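Local coordinates for UspA1 (Moraxella catarrhalis, PDB 3NTN), which is a trimeric autotransporter adhesin of the bacterial outer membrane that binds fibronectin and the host receptor CEACAM1, at residues V155-K158 / G159-R162; Q184-A187 / L188-V192; N2-I6 / E7-V11. All coordinates share one frame; numbering follows the deposited sequence.

Two chain reversals and one stretch of helix, met in series along the chain, sample the length of an elongated trimeric adhesin. Near the N terminus, contact 3 closes a reversal through a type II beta turn that leads into strand 10-11, the outermost strand at its end of the parallel sheet of the head. About 45 Å away, centre to centre, contact 1 closes a tight turn just after strand 153-154, at the other end of that sheet. Contact 2 follows about 26 Å from contact 1, between centres, within helix 182-217 of the stalk. None of the three nests in or crosses another, and all touch the second subunit.

Contact 1 of 3, residues V155-K158 / G159-R162; sequences VGKK and GKER
V155 meets R162 across a tight reverse turn, and the grip is polar: R162 NH1 donates to V155 O at 3.0 Å along an almost straight path (N-H...O 169°). The oxygen sits at the edge of the guanidinium, near its plane, whereas the donor stands well above the plane of the carbonyl. An aliphatic chain extended from CG to NE lays R162 CD alongside the same oxygen, 3.2 Å from V155 O. Next comes G156, whose CA approaches K160 O to 3.7 Å. K157 carries the turn itself. Its O accepts from K160 N at 2.9 Å, closing a type II beta turn, while a weak return bond from K157 N to K160 O makes the two residues a hydrogen-bonded antiparallel pair, a single bridge. Their side chains run side by side in the same direction, K157 CG 3.6 Å from K160 CB. At their ends K157 NZ lies 5.0 Å from K160 NZ, where like charges would probably repel. K158 and G159 form the corner, with G159 at a positive phi of 97°. E161, bent at chi2 (79°), folds back to the corner, where G159 N donates to E161 OE1 at 3.0 Å from above the carboxylate plane. The turn joins strand 153-154 to strand 164-165, probably near where the head gives way to the neck. R162 NH2 bonds to H119 O in the loop after strand 115-117, R162 NE reaches N150 O of the third subunit, and V155 packs on H166 of the second subunit, beside strand 164-165 of that chain.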
loop_
_atom_site.group_PDB
_atom_site.type_symbol
_atom_site.label_atom_id
_atom_site.label_comp_id
_atom_site.label_asym_id
_atom_site.label_seq_id
_atom_site.Cartn_x
_atom_site.Cartn_y
_atom_site.Cartn_z
ATOM N N VAL B 155 -6.621 0.230 3.045
ATOM C CA VAL B 155 -5.994 1.481 3.473
ATOM C C VAL B 155 -6.820 2.302 4.437
ATOM O O VAL B 155 -6.383 3.384 4.828
ATOM C CB VAL B 155 -5.509 2.354 2.298
ATOM C CG1 VAL B 155 -4.528 1.570 1.362
ATOM C CG2 VAL B 155 -6.664 2.975 1.497
ATOM N N GLY B 156 -8.002 1.829 4.850
ATOM C CA GLY B 156 -8.863 2.628 5.775
ATOM C C GLY B 156 -10.086 1.828 6.212
ATOM O O GLY B 156 -10.031 0.611 6.157
ATOM N N LYS B 157 -11.161 2.480 6.692
ATOM C CA LYS B 157 -12.459 1.760 6.949
ATOM C C LYS B 157 -13.581 2.518 6.257
ATOM O O LYS B 157 -13.367 3.640 5.803
ATOM C CB LYS B 157 -12.790 1.599 8.447
ATOM C CG LYS B 157 -12.747 2.903 9.290
ATOM C CD LYS B 157 -13.348 2.804 10.718
ATOM C CE LYS B 157 -14.623 1.980 10.745
ATOM N NZ LYS B 157 -15.611 2.275 11.907
ATOM N N LYS B 158 -14.771 1.927 6.202
ATOM C CA LYS B 158 -15.921 2.611 5.668
ATOM C C LYS B 158 -16.172 3.916 6.468
ATOM O O LYS B 158 -16.359 3.851 7.678
ATOM C CB LYS B 158 -17.164 1.715 5.751
ATOM C CG LYS B 158 -18.404 2.296 5.037
ATOM C CD LYS B 158 -19.524 1.248 5.002
ATOM C CE LYS B 158 -20.500 1.528 3.874
ATOM N NZ LYS B 158 -21.829 1.014 4.261
ATOM N N GLY B 159 -16.210 5.064 5.774
ATOM C CA GLY B 159 -16.509 6.326 6.406
ATOM C C GLY B 159 -15.204 7.022 6.718
ATOM O O GLY B 159 -15.183 8.224 6.914
ATOM N N LYS B 160 -14.103 6.267 6.727
ATOM C CA LYS B 160 -12.793 6.841 7.041
ATOM C C LYS B 160 -11.780 6.383 6.034
ATOM O O LYS B 160 -10.764 5.758 6.421
ATOM C CB LYS B 160 -12.340 6.422 8.453
ATOM C CG LYS B 160 -12.808 7.367 9.557
ATOM C CD LYS B 160 -12.712 6.725 10.938
ATOM C CE LYS B 160 -13.562 7.480 11.951
ATOM N NZ LYS B 160 -13.731 6.722 13.222
ATOM N N GLU B 161 -12.066 6.635 4.746
ATOM C CA GLU B 161 -11.195 6.166 3.635
ATOM C C GLU B 161 -9.900 7.019 3.533
ATOM O O GLU B 161 -9.850 8.113 4.080
ATOM C CB GLU B 161 -11.956 6.169 2.284
ATOM C CG GLU B 161 -13.131 5.185 2.201
ATOM C CD GLU B 161 -14.406 5.694 2.908
ATOM O OE1 GLU B 161 -15.433 4.997 2.903
ATOM O OE2 GLU B 161 -14.376 6.802 3.476
ATOM N N ARG B 162 -8.858 6.504 2.866
ATOM C CA ARG B 162 -7.636 7.279 2.694
ATOM C C ARG B 162 -7.290 7.384 1.226
ATOM O O ARG B 162 -7.206 6.343 0.522
ATOM C CB ARG B 162 -6.398 6.676 3.398
ATOM C CG ARG B 162 -6.328 6.811 4.871
ATOM C CD ARG B 162 -5.042 6.258 5.471
ATOM N NE ARG B 162 -5.071 6.545 6.890
ATOM C CZ ARG B 162 -5.514 5.733 7.852
ATOM N NH1 ARG B 162 -5.961 4.506 7.598
ATOM N NH2 ARG B 162 -5.515 6.172 9.100
#

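Contact 2 of 3, residues Q184-A187 / L188-V192; sequences QLHA and LATVV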
loop_
_atom_site.group_PDB
_atom_site.type_symbol
_atom_site.label_atom_id
_atom_site.label_comp_id
_atom_site.label_asym_id
_atom_site.label_seq_id
_atom_site.Cartn_x
_atom_site.Cartn_y
_atom_site.Cartn_z
ATOM N N GLN B 184 -5.292 10.272 -15.352
ATOM C CA GLN B 184 -5.679 9.333 -16.395
ATOM C C GLN B 184 -7.194 9.345 -16.570
ATOM O O GLN B 184 -7.685 9.314 -17.689
ATOM C CB GLN B 184 -5.122 7.955 -16.091
ATOM C CG GLN B 184 -3.595 8.000 -16.038
ATOM C CD GLN B 184 -3.011 6.658 -15.827
ATOM O OE1 GLN B 184 -3.017 6.166 -14.689
ATOM N NE2 GLN B 184 -2.574 5.991 -16.926
ATOM N N LEU B 185 -7.930 9.432 -15.460
ATOM C CA LEU B 185 -9.362 9.617 -15.542
ATOM C C LEU B 185 -9.700 10.979 -16.127
ATOM O O LEU B 185 -10.620 11.093 -16.926
ATOM C CB LEU B 185 -10.024 9.437 -14.186
ATOM C CG LEU B 185 -11.583 9.391 -14.161
ATOM C CD1 LEU B 185 -12.003 8.021 -14.671
ATOM C CD2 LEU B 185 -12.127 9.564 -12.784
ATOM N N HIS B 186 -8.953 12.001 -15.728
ATOM C CA HIS B 186 -9.101 13.357 -16.323
ATOM C C HIS B 186 -8.941 13.318 -17.830
ATOM O O HIS B 186 -9.776 13.877 -18.544
ATOM C CB HIS B 186 -8.087 14.359 -15.760
ATOM C CG HIS B 186 -8.295 15.758 -16.259
ATOM N ND1 HIS B 186 -9.060 16.689 -15.578
ATOM C CD2 HIS B 186 -7.844 16.383 -17.372
ATOM C CE1 HIS B 186 -9.069 17.826 -16.256
ATOM N NE2 HIS B 186 -8.358 17.659 -17.357
ATOM N N ALA B 187 -7.879 12.664 -18.306
ATOM C CA ALA B 187 -7.649 12.596 -19.745
ATOM C C ALA B 187 -8.828 11.953 -20.471
ATOM O O ALA B 187 -9.320 12.511 -21.425
ATOM C CB ALA B 187 -6.264 11.911 -20.120
ATOM N N LEU B 188 -9.332 10.821 -19.983
ATOM C CA LEU B 188 -10.502 10.223 -20.607
ATOM C C LEU B 188 -11.757 11.151 -20.504
ATOM O O LEU B 188 -12.574 11.240 -21.445
ATOM C CB LEU B 188 -10.800 8.840 -19.997
ATOM C CG LEU B 188 -12.023 8.144 -20.598
ATOM C CD1 LEU B 188 -11.867 8.065 -22.133
ATOM C CD2 LEU B 188 -12.360 6.753 -19.958
ATOM N N ALA B 189 -11.905 11.833 -19.376
ATOM C CA ALA B 189 -13.032 12.714 -19.180
ATOM C C ALA B 189 -13.051 13.887 -20.156
ATOM O O ALA B 189 -14.141 14.391 -20.458
ATOM C CB ALA B 189 -13.065 13.234 -17.739
ATOM N N THR B 190 -11.870 14.338 -20.621
ATOM C CA THR B 190 -11.805 15.494 -21.522
ATOM C C THR B 190 -12.448 15.114 -22.858
ATOM O O THR B 190 -13.150 15.921 -23.478
ATOM C CB THR B 190 -10.352 16.060 -21.798
ATOM O OG1 THR B 190 -9.536 15.037 -22.427
ATOM C CG2 THR B 190 -9.673 16.573 -20.522
ATOM N N VAL B 191 -12.198 13.889 -23.285
ATOM C CA VAL B 191 -12.780 13.335 -24.488
ATOM C C VAL B 191 -14.261 13.157 -24.323
ATOM O O VAL B 191 -15.002 13.506 -25.218
ATOM C CB VAL B 191 -12.171 11.975 -24.826
ATOM C CG1 VAL B 191 -12.783 11.458 -26.091
ATOM C CG2 VAL B 191 -10.663 12.122 -25.000
ATOM N N VAL B 192 -14.710 12.636 -23.175
ATOM C CA VAL B 192 -16.167 12.480 -22.909
ATOM C C VAL B 192 -16.892 13.817 -22.974
ATOM O O VAL B 192 -17.947 13.946 -23.605
ATOM C CB VAL B 192 -16.439 11.791 -21.548
ATOM C CG1 VAL B 192 -17.964 11.775 -21.157
ATOM C CG2 VAL B 192 -15.871 10.400 -21.579
#
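H186 and T190 touch one turn apart on helix 182-217, in the part of the chain that forms the trimeric coiled stalk. The backbone bonds come first. L188 N donates to Q184 O and A189 N to L185 O at 2.9 Å, the regular i to i+4 pattern of an alpha helix. At T190 the pattern is shared: its amide divides between two carbonyls, with H186 O 3.0 Å from T190 N nearly in line with the C=O bond, and A187 O 3.2 Å from T190 N, met from well above the carbonyl plane (67° out of it).

The second kind of interaction joins side chain to backbone. T190 OG1, set between its own backbone N and carbonyl carbon (chi1 61°), turns back along the helix and donates to A187 O at 2.7 Å, much closer to the carbonyl plane. A187 O thus takes two donors from one residue, while V191 N stays 3.7 Å from A187 O, a long separation for the next helical step. The side-chain amide of Q184 bonds near the helix start, NE2 to G170 O and OE1 from N181 N, both in its own chain.

Packing contacts complete the account. L185 meets L185 of the third subunit, and V192, seven residues on, meets V192 of that third subunit, a spacing that fits heptad core positions of a three-stranded coiled coil. L185 also packs on I172 of the second subunit. On the flank, H186 crosses T190 at about a right angle; the T190 methyl CG2 lies 3.6 Å from H186 NE2 and 3.3 Å from H186 O.

Contact 3 of 3, residues N2-I6 / E7-V11; sequences NEATI and ENSTV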
loop_
_atom_site.group_PDB
_atom_site.type_symbol
_atom_site.label_atom_id
_atom_site.label_comp_id
_atom_site.label_asym_id
_atom_site.label_seq_id
_atom_site.Cartn_x
_atom_site.Cartn_y
_atom_site.Cartn_z
ATOM N N ASN B 2 13.049 -15.428 37.526
ATOM C CA ASN B 2 13.244 -15.831 36.141
ATOM C C ASN B 2 13.373 -17.345 35.947
ATOM O O ASN B 2 13.676 -18.078 36.901
ATOM C CB ASN B 2 14.412 -15.041 35.547
ATOM C CG ASN B 2 14.136 -13.532 35.534
ATOM O OD1 ASN B 2 13.061 -13.088 35.125
ATOM N ND2 ASN B 2 15.107 -12.744 35.984
ATOM N N GLU B 3 13.117 -17.810 34.725
ATOM C CA GLU B 3 12.992 -19.237 34.483
ATOM C C GLU B 3 13.555 -19.656 33.125
ATOM O O GLU B 3 12.925 -19.438 32.084
ATOM C CB GLU B 3 11.530 -19.675 34.645
ATOM C CG GLU B 3 11.321 -21.184 34.746
ATOM C CD GLU B 3 9.905 -21.555 35.147
ATOM O OE1 GLU B 3 9.393 -20.986 36.134
ATOM O OE2 GLU B 3 9.305 -22.423 34.478
ATOM N N ALA B 4 14.741 -20.271 33.154
ATOM C CA ALA B 4 15.395 -20.766 31.942
ATOM C C ALA B 4 16.063 -22.159 32.111
ATOM O O ALA B 4 17.296 -22.269 32.190
ATOM C CB ALA B 4 16.396 -19.727 31.427
ATOM N N THR B 5 15.239 -23.212 32.129
ATOM C CA THR B 5 15.729 -24.594 32.327
ATOM C C THR B 5 16.087 -25.327 31.027
ATOM O O THR B 5 17.113 -25.995 30.957
ATOM C CB THR B 5 14.727 -25.487 33.151
ATOM O OG1 THR B 5 13.392 -25.333 32.636
ATOM C CG2 THR B 5 14.762 -25.152 34.659
ATOM N N ILE B 6 15.240 -25.179 30.005
ATOM C CA ILE B 6 15.322 -25.954 28.744
ATOM C C ILE B 6 16.613 -25.722 27.960
ATOM O O ILE B 6 17.336 -24.753 28.201
ATOM C CB ILE B 6 14.124 -25.649 27.802
ATOM C CG1 ILE B 6 13.012 -24.915 28.560
ATOM C CG2 ILE B 6 13.647 -26.924 27.088
ATOM C CD1 ILE B 6 12.262 -25.726 29.649
ATOM N N GLU B 7 16.892 -26.622 27.020
ATOM C CA GLU B 7 18.036 -26.487 26.135
ATOM C C GLU B 7 18.090 -25.079 25.574
ATOM O O GLU B 7 17.107 -24.569 25.007
ATOM C CB GLU B 7 17.937 -27.466 24.977
ATOM C CG GLU B 7 19.269 -28.036 24.514
ATOM C CD GLU B 7 19.091 -29.105 23.451
ATOM O OE1 GLU B 7 19.589 -30.250 23.653
ATOM O OE2 GLU B 7 18.434 -28.795 22.426
ATOM N N ASN B 8 19.246 -24.460 25.791
ATOM C CA ASN B 8 19.631 -23.191 25.192
ATOM C C ASN B 8 18.648 -22.048 25.432
ATOM O O ASN B 8 18.570 -21.122 24.606
ATOM C CB ASN B 8 19.936 -23.372 23.694
ATOM C CG ASN B 8 21.063 -24.361 23.447
ATOM O OD1 ASN B 8 22.092 -24.326 24.125
ATOM N ND2 ASN B 8 20.875 -25.248 22.470
ATOM N N SER B 9 17.910 -22.104 26.544
ATOM C CA SER B 9 17.039 -20.986 26.882
ATOM C C SER B 9 17.747 -19.858 27.704
ATOM O O SER B 9 18.676 -20.114 28.491
ATOM C CB SER B 9 15.722 -21.459 27.483
ATOM O OG SER B 9 15.871 -21.896 28.809
ATOM N N THR B 10 17.322 -18.615 27.466
ATOM C CA THR B 10 17.976 -17.431 28.036
ATOM C C THR B 10 16.972 -16.402 28.549
ATOM O O THR B 10 16.093 -15.961 27.804
ATOM C CB THR B 10 18.954 -16.748 27.009
ATOM O OG1 THR B 10 19.945 -17.693 26.589
ATOM C CG2 THR B 10 19.658 -15.499 27.595
ATOM N N VAL B 11 17.112 -16.071 29.842
ATOM C CA VAL B 11 16.676 -14.806 30.490
ATOM C C VAL B 11 17.994 -14.348 31.152
ATOM O O VAL B 11 18.472 -15.008 32.066
ATOM C CB VAL B 11 15.664 -15.092 31.616
ATOM C CG1 VAL B 11 15.107 -13.774 32.190
ATOM C CG2 VAL B 11 14.553 -16.077 31.155
#
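From A4 to S9 the backbone doubles back through a type II beta turn spanning I6 to S9, closed by S9 N donating to I6 O at 3.2 Å (N-H...O 160°), with N8 at a positive phi. The turn belongs to the parallel beta roll of the YadA-like head and leads into strand 10-11, the outermost of its sheet within this chain; T10 bonds through its backbone to S24 and V26 in the next coil.

Inside the bend, the CB of S9 points toward the arm of residues 2-6. Its hydroxyl lies between its own backbone N and carbonyl carbon (chi1 75°), which brings S9 OG to 3.3 Å from I6 O; A19 O is a second, weak partner, and which acceptor takes the proton is unsettled. S9 OG also abuts the A4 methyl, 3.4 Å from A4 CB.

Farther from the turn, V11 spreads its two methyls over the incoming arm. CG2 of V11 makes a loose apolar contact, 4.1 Å from A4 CB, and borders E3 O. The other branch, CG1, anti to the V11 backbone N (chi1 -174°), meets the side-chain amide of N2. That amide is held in place by G14 O, bonded to ND2, and N17 N, bonded to OD1; V11 CG1 lies 3.5 Å from N2 CG and 3.6 Å from N2 OD1.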